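Local coordinates for toxin-like protein (Paenibacillus larvae subsp. larvae BRL-230010, PDB 5DZQ), which probably transfers ADP-ribose from NAD+ to a target protein, as expected of a C3-like mono-ADP-ribosyltransferase toxin, at residues 45-50 with 138-143; 55-60 with 65-70; 92-97 with 146-151. All blocks are in the same frame, centred on the assembly; numbering follows the deposited sequence.

Contact 1: residues 45-50 with 138-143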
loop_
_atom_site.group_PDB
_atom_site.type_symbol
_atom_site.label_atom_id
_atom_site.label_comp_id
_atom_site.label_asym_id
_atom_site.label_seq_id
_atom_site.Cartn_x
_atom_site.Cartn_y
_atom_site.Cartn_z
ATOM N N LYS B 45 -6.593 12.866 7.676
ATOM C CA LYS B 45 -6.432 12.735 6.229
ATOM C C LYS B 45 -4.973 12.538 5.829
ATOM O O LYS B 45 -4.681 11.781 4.892
ATOM C CB LYS B 45 -7.009 13.956 5.518
ATOM C CG LYS B 45 -8.526 14.026 5.586
ATOM C CD LYS B 45 -9.051 14.997 4.548
ATOM C CE LYS B 45 -10.531 15.233 4.703
ATOM N NZ LYS B 45 -10.992 16.231 3.690
ATOM N N GLU B 46 -4.063 13.223 6.524
ATOM C CA GLU B 46 -2.629 13.044 6.277
ATOM C C GLU B 46 -2.243 11.578 6.447
ATOM O O GLU B 46 -1.589 10.996 5.571
ATOM C CB GLU B 46 -1.767 13.908 7.211
ATOM C CG GLU B 46 -0.249 13.704 6.983
ATOM C CD GLU B 46 0.632 14.637 7.814
ATOM O OE1 GLU B 46 1.708 14.198 8.267
ATOM O OE2 GLU B 46 0.254 15.811 8.001
ATOM N N TYR B 47 -2.656 10.997 7.570
ATOM C CA TYR B 47 -2.422 9.583 7.862
ATOM C C TYR B 47 -3.006 8.683 6.779
ATOM O O TYR B 47 -2.307 7.813 6.248
ATOM C CB TYR B 47 -3.011 9.141 9.232
ATOM C CG TYR B 47 -3.035 7.620 9.301
ATOM C CD1 TYR B 47 -1.887 6.901 9.616
ATOM C CD2 TYR B 47 -4.176 6.900 8.943
ATOM C CE1 TYR B 47 -1.894 5.499 9.614
ATOM C CE2 TYR B 47 -4.182 5.523 8.922
ATOM C CZ TYR B 47 -3.034 4.826 9.254
ATOM O OH TYR B 47 -3.054 3.448 9.238
ATOM N N THR B 48 -4.285 8.862 6.466
ATOM C CA THR B 48 -4.951 7.897 5.585
ATOM C C THR B 48 -4.284 7.894 4.209
ATOM O O THR B 48 -4.217 6.856 3.552
ATOM C CB THR B 48 -6.468 8.175 5.437
ATOM O OG1 THR B 48 -6.665 9.487 4.926
ATOM C CG2 THR B 48 -7.183 8.056 6.793
ATOM N N ALA B 49 -3.749 9.038 3.791
ATOM C CA ALA B 49 -3.099 9.139 2.474
ATOM C C ALA B 49 -1.604 8.774 2.505
ATOM O O ALA B 49 -0.970 8.627 1.466
ATOM C CB ALA B 49 -3.272 10.557 1.907
ATOM N N ASN B 50 -1.039 8.652 3.701
ATOM C CA ASN B 50 0.400 8.439 3.847
ATOM C C ASN B 50 0.617 7.440 4.988
ATOM O O ASN B 50 1.444 7.654 5.869
ATOM C CB ASN B 50 1.120 9.782 4.112
ATOM C CG ASN B 50 2.629 9.705 3.939
ATOM O OD1 ASN B 50 3.126 8.948 3.113
ATOM N ND2 ASN B 50 3.371 10.531 4.699
ATOM N N TYR B 138 -1.530 1.838 13.193
ATOM C CA TYR B 138 -2.961 2.120 13.130
ATOM C C TYR B 138 -3.583 1.042 12.260
ATOM O O TYR B 138 -2.924 0.501 11.375
ATOM C CB TYR B 138 -3.237 3.507 12.554
ATOM C CG TYR B 138 -2.775 4.626 13.465
ATOM C CD1 TYR B 138 -3.575 5.069 14.516
ATOM C CD2 TYR B 138 -1.530 5.201 13.300
ATOM C CE1 TYR B 138 -3.144 6.089 15.372
ATOM C CE2 TYR B 138 -1.098 6.211 14.139
ATOM C CZ TYR B 138 -1.900 6.645 15.176
ATOM O OH TYR B 138 -1.442 7.654 16.007
ATOM N N LEU B 139 -4.841 0.730 12.508
ATOM C CA LEU B 139 -5.446 -0.407 11.838
ATOM C C LEU B 139 -6.579 0.045 10.912
ATOM O O LEU B 139 -7.699 0.287 11.361
ATOM C CB LEU B 139 -5.943 -1.398 12.885
ATOM C CG LEU B 139 -6.579 -2.711 12.430
ATOM C CD1 LEU B 139 -5.637 -3.451 11.515
ATOM C CD2 LEU B 139 -6.935 -3.559 13.642
ATOM N N SER B 140 -6.269 0.168 9.623
ATOM C CA SER B 140 -7.277 0.536 8.627
ATOM C C SER B 140 -7.954 -0.730 8.132
ATOM O O SER B 140 -7.279 -1.720 7.842
ATOM C CB SER B 140 -6.655 1.286 7.451
ATOM O OG SER B 140 -5.850 2.351 7.920
ATOM N N THR B 141 -9.278 -0.693 8.035
ATOM C CA THR B 141 -10.047 -1.866 7.636
ATOM C C THR B 141 -11.102 -1.477 6.608
ATOM O O THR B 141 -11.538 -0.327 6.574
ATOM C CB THR B 141 -10.719 -2.520 8.834
ATOM O OG1 THR B 141 -11.662 -1.611 9.426
ATOM C CG2 THR B 141 -9.679 -2.911 9.888
ATOM N N SER B 142 -11.492 -2.427 5.760
ATOM C CA SER B 142 -12.493 -2.156 4.736
ATOM C C SER B 142 -13.845 -2.702 5.181
ATOM O O SER B 142 -13.922 -3.603 6.018
ATOM C CB SER B 142 -12.088 -2.765 3.390
ATOM O OG SER B 142 -10.789 -2.353 2.993
ATOM N N ILE B 143 -14.898 -2.135 4.609
ATOM C CA ILE B 143 -16.273 -2.480 4.930
ATOM C C ILE B 143 -16.924 -3.119 3.709
ATOM O O ILE B 143 -16.844 -2.567 2.614
ATOM C CB ILE B 143 -17.085 -1.229 5.333
ATOM C CG1 ILE B 143 -16.461 -0.545 6.553
ATOM C CG2 ILE B 143 -18.528 -1.585 5.601
ATOM C CD1 ILE B 143 -16.461 0.968 6.437
#
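Tyr47 of helix 38-49 meets Ser140, which opens the Ser-Thr-Ser run 140-142, the sequence that marks the STS motif of this toxin class on the strand lining the probable NAD+ cleft. Helix and strand stay well apart: the nearest CA atoms, Tyr47 and Tyr138, are 9.2 Å from each other, and it is the Tyr47 side chain that spans the gap. Its CG lies opposite the backbone N (chi1 166°), which sends the ring off the helix toward the strand.

Two residues of the strand segment receive it. Tyr138, just ahead of the strand, presents the edge of its ring to the face of the Tyr47 ring in a T-shaped stack, with centroids 5.1 Å apart and planes at 62°. The close approach is made by one side of that edge, where Tyr138 CD2 comes 3.7 Å from Tyr47 CE1. The Tyr138 CB methylene sits beside the neighbouring Tyr47 CZ, 3.6 Å away, and as near as 3.3 Å to Tyr47 OH.

Around this pair the core is closed by helix 69-83, whose Leu78 touches both tyrosine side chains, while Leu182 of strand 179-183 also lies on Tyr47. The Tyr138 hydroxyl leads away from Tyr47 and bonds to Asp79 OD1. The stronger hydrogen bond to the Tyr47 hydroxyl comes from Asn55 ND2; with Ser140 OG as second partner, the hydroxyl end of this buried ring is held from two residues. Ser140 also touches Glu180, a residue of the Gln-Tyr-Glu sequence that in relatives belongs to the catalytic glutamate motif.

The Ser140 link is the more modest: Ser140 OG lies near the plane of the Tyr47 ring, at its edge, and shares a hydrogen bond of 3.3 Å with Tyr47 OH.

Contact 2: residues 55-60 with 65-70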
loop_
_atom_site.group_PDB
_atom_site.type_symbol
_atom_site.label_atom_id
_atom_site.label_comp_id
_atom_site.label_asym_id
_atom_site.label_seq_id
_atom_site.Cartn_x
_atom_site.Cartn_y
_atom_site.Cartn_z
ATOM N N ASN B 55 2.988 3.704 10.033
ATOM C CA ASN B 55 2.892 2.345 10.558
ATOM C C ASN B 55 4.212 1.591 10.586
ATOM O O ASN B 55 4.432 0.768 11.477
ATOM C CB ASN B 55 1.849 1.565 9.770
ATOM C CG ASN B 55 0.449 2.122 9.967
ATOM O OD1 ASN B 55 0.156 2.726 10.990
ATOM N ND2 ASN B 55 -0.413 1.931 8.983
ATOM N N THR B 56 5.108 1.854 9.636
ATOM C CA THR B 56 6.392 1.178 9.691
ATOM C C THR B 56 7.183 1.724 10.896
ATOM O O THR B 56 7.885 0.976 11.574
ATOM C CB THR B 56 7.189 1.333 8.365
ATOM O OG1 THR B 56 7.346 2.717 8.053
ATOM C CG2 THR B 56 6.449 0.667 7.233
ATOM N N TYR B 57 7.043 3.013 11.192
ATOM C CA TYR B 57 7.675 3.584 12.392
ATOM C C TYR B 57 7.149 2.916 13.672
ATOM O O TYR B 57 7.915 2.548 14.572
ATOM C CB TYR B 57 7.441 5.097 12.478
ATOM C CG TYR B 57 7.869 5.734 13.810
ATOM C CD1 TYR B 57 9.209 5.917 14.121
ATOM C CD2 TYR B 57 6.924 6.154 14.746
ATOM C CE1 TYR B 57 9.604 6.506 15.334
ATOM C CE2 TYR B 57 7.303 6.737 15.957
ATOM C CZ TYR B 57 8.643 6.910 16.248
ATOM O OH TYR B 57 9.025 7.487 17.454
ATOM N N LEU B 58 5.837 2.769 13.755
ATOM C CA LEU B 58 5.217 2.197 14.949
ATOM C C LEU B 58 5.606 0.725 15.121
ATOM O O LEU B 58 5.919 0.271 16.231
ATOM C CB LEU B 58 3.694 2.354 14.867
ATOM C CG LEU B 58 3.203 3.791 15.064
ATOM C CD1 LEU B 58 1.735 3.899 14.744
ATOM C CD2 LEU B 58 3.453 4.242 16.513
ATOM N N ARG B 59 5.606 -0.018 14.019
ATOM C CA ARG B 59 5.950 -1.437 14.059
ATOM C C ARG B 59 7.424 -1.646 14.384
ATOM O O ARG B 59 7.775 -2.582 15.091
ATOM C CB ARG B 59 5.609 -2.121 12.728
ATOM C CG ARG B 59 4.116 -2.308 12.504
ATOM C CD ARG B 59 3.841 -3.027 11.209
ATOM N NE ARG B 59 2.477 -2.786 10.763
ATOM C CZ ARG B 59 2.165 -2.157 9.635
ATOM N NH1 ARG B 59 3.130 -1.728 8.831
ATOM N NH2 ARG B 59 0.891 -1.973 9.305
ATOM N N ALA B 60 8.287 -0.758 13.896
ATOM C CA ALA B 60 9.714 -0.925 14.108
ATOM C C ALA B 60 10.029 -0.888 15.601
ATOM O O ALA B 60 10.926 -1.580 16.071
ATOM C CB ALA B 60 10.493 0.146 13.373
ATOM N N LEU B 65 6.839 4.995 21.648
ATOM C CA LEU B 65 7.287 6.270 21.081
ATOM C C LEU B 65 8.602 6.712 21.710
ATOM O O LEU B 65 9.104 6.069 22.632
ATOM C CB LEU B 65 6.216 7.350 21.273
ATOM C CG LEU B 65 4.798 7.013 20.788
ATOM C CD1 LEU B 65 3.862 8.190 21.032
ATOM C CD2 LEU B 65 4.790 6.614 19.309
ATOM N N GLY B 66 9.167 7.804 21.205
ATOM C CA GLY B 66 10.374 8.372 21.778
ATOM C C GLY B 66 11.546 8.283 20.827
ATOM O O GLY B 66 12.625 8.791 21.107
ATOM N N PHE B 67 11.330 7.639 19.687
ATOM C CA PHE B 67 12.419 7.375 18.753
ATOM C C PHE B 67 12.577 8.491 17.726
ATOM O O PHE B 67 13.701 8.876 17.413
ATOM C CB PHE B 67 12.206 6.022 18.064
ATOM C CG PHE B 67 12.352 4.856 19.003
ATOM C CD1 PHE B 67 11.277 4.416 19.762
ATOM C CD2 PHE B 67 13.580 4.227 19.160
ATOM C CE1 PHE B 67 11.419 3.352 20.652
ATOM C CE2 PHE B 67 13.730 3.166 20.045
ATOM C CZ PHE B 67 12.646 2.725 20.788
ATOM N N LYS B 68 11.467 9.006 17.195
ATOM C CA LYS B 68 11.521 10.229 16.388
ATOM C C LYS B 68 10.515 11.226 16.952
ATOM O O LYS B 68 9.330 11.150 16.636
ATOM C CB LYS B 68 11.213 9.954 14.919
ATOM C CG LYS B 68 12.170 9.007 14.213
ATOM C CD LYS B 68 11.813 8.907 12.732
ATOM C CE LYS B 68 13.024 8.574 11.858
ATOM N NZ LYS B 68 13.506 7.178 12.078
ATOM N N PRO B 69 10.980 12.143 17.808
ATOM C CA PRO B 69 10.093 13.028 18.575
ATOM C C PRO B 69 9.132 13.848 17.715
ATOM O O PRO B 69 8.062 14.231 18.195
ATOM C CB PRO B 69 11.077 13.936 19.320
ATOM C CG PRO B 69 12.288 13.076 19.501
ATOM C CD PRO B 69 12.390 12.295 18.214
ATOM N N GLU B 70 9.487 14.094 16.462
ATOM C CA GLU B 70 8.644 14.923 15.613
ATOM C C GLU B 70 7.413 14.165 15.135
ATOM O O GLU B 70 6.307 14.696 15.188
ATOM C CB GLU B 70 9.434 15.465 14.421
ATOM C CG GLU B 70 10.463 16.531 14.803
ATOM C CD GLU B 70 9.854 17.708 15.563
ATOM O OE1 GLU B 70 8.729 18.134 15.224
ATOM O OE2 GLU B 70 10.503 18.208 16.507
#
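Helix 51-60 faces the short connection that leads into helix 69-83, and the two backbones come closest at Leu58 and Leu65, with CA atoms 7.6 Å apart, and at Tyr57 and Lys68, 8.7 Å apart. Between these points the chain turns at Gly66, where phi is positive (114°). Lys68 then takes the N-cap position of helix 69-83.

Tyr57 fills the space between helix and turn. With CG opposite its backbone N, the ring runs outward from the helix and puts its hydroxyl among the amides of the turn. Lys68 N donates to Tyr57 OH over 2.9 Å in a nearly straight bond (171°). Phe67 N reaches the same Tyr57 OH less well, in a weak bond of 3.2 Å bent to 133°. Asp72, in the first turn of the following helix, binds Tyr57 OH through OD1 and Gly66 N through OD2, so one carboxylate ties the phenol to the turn.

Carbon contacts line the ring on both its CE1 and CE2 sides. The aliphatic chain of Lys68 runs past Tyr57 in the opposite direction, its CG 3.8 Å from Tyr57 CE1. Phe67 adds its CB beside the same CE1, while its own ring leads away and turns an edge to the hydroxyl. Across the CE2 side stands Leu65, lying crosswise to the tyrosine; Leu65 CD2 packs 3.9 Å from Leu58 CD2, the two leucines running side by side and pointing the same way. Asn108 of the second subunit touches Tyr57.

A tyrosine of one helix thus takes up backbone amides just ahead of the next, bridging this short helix-to-helix connection in the helical N-terminal part of the C3-like alpha/beta fold.

Contact 3: residues 92-97 with 146-151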
loop_
_atom_site.group_PDB
_atom_site.type_symbol
_atom_site.label_atom_id
_atom_site.label_comp_id
_atom_site.label_asym_id
_atom_site.label_seq_id
_atom_site.Cartn_x
_atom_site.Cartn_y
_atom_site.Cartn_z
ATOM N N GLN B 92 -18.719 -5.625 11.409
ATOM C CA GLN B 92 -17.705 -6.504 10.820
ATOM C C GLN B 92 -16.889 -5.764 9.767
ATOM O O GLN B 92 -17.450 -5.149 8.872
ATOM C CB GLN B 92 -18.349 -7.733 10.177
ATOM C CG GLN B 92 -19.046 -8.660 11.139
ATOM C CD GLN B 92 -18.158 -9.798 11.611
ATOM O OE1 GLN B 92 -17.277 -10.267 10.880
ATOM N NE2 GLN B 92 -18.390 -10.252 12.837
ATOM N N VAL B 93 -15.564 -5.820 9.867
ATOM C CA VAL B 93 -14.717 -5.225 8.845
ATOM C C VAL B 93 -13.676 -6.241 8.414
ATOM O O VAL B 93 -13.576 -7.315 9.007
ATOM C CB VAL B 93 -14.037 -3.938 9.346
ATOM C CG1 VAL B 93 -15.099 -2.880 9.643
ATOM C CG2 VAL B 93 -13.209 -4.229 10.596
ATOM N N TYR B 94 -12.913 -5.916 7.372
ATOM C CA TYR B 94 -11.915 -6.854 6.871
ATOM C C TYR B 94 -10.662 -6.173 6.340
ATOM O O TYR B 94 -10.682 -4.975 6.032
ATOM C CB TYR B 94 -12.517 -7.738 5.774
ATOM C CG TYR B 94 -12.692 -7.079 4.429
ATOM C CD1 TYR B 94 -13.840 -6.359 4.123
ATOM C CD2 TYR B 94 -11.719 -7.204 3.449
ATOM C CE1 TYR B 94 -13.994 -5.767 2.876
ATOM C CE2 TYR B 94 -11.869 -6.618 2.217
ATOM C CZ TYR B 94 -13.007 -5.907 1.938
ATOM O OH TYR B 94 -13.154 -5.346 0.696
ATOM N N ARG B 95 -9.602 -6.978 6.229
ATOM C CA ARG B 95 -8.263 -6.591 5.747
ATOM C C ARG B 95 -7.679 -7.708 4.921
ATOM O O ARG B 95 -7.666 -8.843 5.380
ATOM C CB ARG B 95 -7.284 -6.362 6.906
ATOM C CG ARG B 95 -7.266 -5.013 7.530
ATOM C CD ARG B 95 -5.942 -4.844 8.255
ATOM N NE ARG B 95 -4.827 -5.042 7.330
ATOM C CZ ARG B 95 -4.366 -4.102 6.506
ATOM N NH1 ARG B 95 -4.919 -2.891 6.493
ATOM N NH2 ARG B 95 -3.356 -4.371 5.689
ATOM N N GLY B 96 -7.142 -7.406 3.745
ATOM C CA GLY B 96 -6.307 -8.372 3.047
ATOM C C GLY B 96 -4.858 -8.139 3.446
ATOM O O GLY B 96 -4.492 -7.026 3.820
ATOM N N ASP B 97 -4.030 -9.175 3.396
ATOM C CA ASP B 97 -2.602 -9.000 3.667
ATOM C C ASP B 97 -1.818 -10.025 2.867
ATOM O O ASP B 97 -2.362 -11.061 2.476
ATOM C CB ASP B 97 -2.293 -9.142 5.169
ATOM C CG ASP B 97 -2.659 -7.901 5.978
ATOM O OD1 ASP B 97 -1.995 -6.847 5.796
ATOM O OD2 ASP B 97 -3.601 -7.979 6.806
ATOM N N ASN B 146 -21.279 -4.381 -1.439
ATOM C CA ASN B 146 -21.723 -5.513 -2.240
ATOM C C ASN B 146 -20.552 -6.446 -2.545
ATOM O O ASN B 146 -20.750 -7.518 -3.114
ATOM C CB ASN B 146 -22.369 -5.037 -3.545
ATOM C CG ASN B 146 -21.397 -4.270 -4.420
ATOM O OD1 ASN B 146 -20.425 -3.696 -3.926
ATOM N ND2 ASN B 146 -21.649 -4.260 -5.729
ATOM N N GLN B 147 -19.337 -6.037 -2.164
ATOM C CA GLN B 147 -18.123 -6.792 -2.498
ATOM C C GLN B 147 -17.132 -6.875 -1.358
ATOM O O GLN B 147 -17.012 -5.936 -0.570
ATOM C CB GLN B 147 -17.385 -6.169 -3.686
ATOM C CG GLN B 147 -18.222 -5.902 -4.888
ATOM C CD GLN B 147 -17.513 -4.995 -5.876
ATOM O OE1 GLN B 147 -16.852 -5.466 -6.793
ATOM N NE2 GLN B 147 -17.648 -3.688 -5.689
ATOM N N GLN B 148 -16.424 -8.001 -1.288
ATOM C CA GLN B 148 -15.264 -8.148 -0.400
ATOM C C GLN B 148 -14.042 -8.429 -1.261
ATOM O O GLN B 148 -14.008 -9.424 -1.980
ATOM C CB GLN B 148 -15.489 -9.277 0.605
ATOM C CG GLN B 148 -14.394 -9.404 1.691
ATOM C CD GLN B 148 -14.690 -10.534 2.667
ATOM O OE1 GLN B 148 -14.915 -10.318 3.866
ATOM N NE2 GLN B 148 -14.686 -11.746 2.156
ATOM N N PHE B 149 -13.041 -7.559 -1.206
ATOM C CA PHE B 149 -11.885 -7.704 -2.091
ATOM C C PHE B 149 -10.836 -8.549 -1.388
ATOM O O PHE B 149 -10.097 -8.068 -0.527
ATOM C CB PHE B 149 -11.331 -6.332 -2.495
ATOM C CG PHE B 149 -12.292 -5.525 -3.320
ATOM C CD1 PHE B 149 -12.467 -5.802 -4.670
ATOM C CD2 PHE B 149 -13.052 -4.525 -2.741
ATOM C CE1 PHE B 149 -13.375 -5.084 -5.432
ATOM C CE2 PHE B 149 -13.962 -3.804 -3.494
ATOM C CZ PHE B 149 -14.122 -4.083 -4.842
ATOM N N ALA B 150 -10.805 -9.821 -1.755
ATOM C CA ALA B 150 -10.045 -10.835 -1.041
ATOM C C ALA B 150 -9.002 -11.485 -1.952
ATOM O O ALA B 150 -8.793 -12.693 -1.909
ATOM C CB ALA B 150 -11.004 -11.899 -0.471
ATOM N N MET B 151 -8.342 -10.678 -2.779
ATOM C CA MET B 151 -7.405 -11.228 -3.748
ATOM C C MET B 151 -6.034 -11.529 -3.129
ATOM O O MET B 151 -5.267 -12.325 -3.667
ATOM C CB MET B 151 -7.234 -10.267 -4.934
ATOM C CG MET B 151 -8.547 -9.871 -5.595
ATOM S SD MET B 151 -9.378 -8.485 -4.776
ATOM C CE MET B 151 -8.120 -7.211 -4.863
HETATM O O HOH W 1 -14.863 -3.550 0.402
#
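Tyr94 meets Gln148 and Phe149 along its whole length. Tyr94 CB starts 4.0 Å from Gln148 OE1, and the first torsion (76°) places CG between the backbone N and carbonyl carbon, swinging the ring over the loop. There Gln148 CG sits 3.6 Å from the centroid of the Tyr94 ring, only 4° off the normal, a textbook CH-pi contact. The glutamine chain stays extended beyond CG and runs antiparallel to the tyrosine, so its amide ends back near Tyr94 CB. Further out, Tyr94 CE2 lies 3.6 Å from Phe149 O. At the tip, Tyr94 OH accepts a straight hydrogen bond (180°) from Phe149 N over 2.9 Å, and Phe149 turns its ring edge to that oxygen, with Phe149 CD2 3.5 Å from Tyr94 OH. A water sits beside the hydroxyl in the ring plane.

The loop carrying these partners follows the STS strand and probably corresponds to the phosphate-nicotinamide loop of related toxins. Phe149 also makes a cation-pi contact with Lys176.

Strand 91-97 is an outer strand of the five-stranded sheet, paired antiparallel with strand 154-160. The Tyr94 backbone bonds to Ser142 of strand 139-142, where this sheet meets the three-stranded one, and its side chain touches Leu155, Ser142 and Val144.

Contacts 1 and 3 join at the STS strand. Their centres are about 15 Å apart, and Ser142 N approaches Tyr94 O at 2.7 Å while Ser140 O takes Arg95 NH1 at 3.0 Å; Arg95 is the probable arginine of the R-STS-E signature. Contact 2 lies about 17 Å from contact 1, centre to centre, and Asn55 couples them: its OD1 is 2.9 Å from Tyr138 N, on the residue that leads into the STS strand. Contacts 2 and 3 do not touch; their centres are about 28 Å apart, on opposite sides of the chain's centre. The bound magnesium ion stays about 12 Å from the Gln148 side chain.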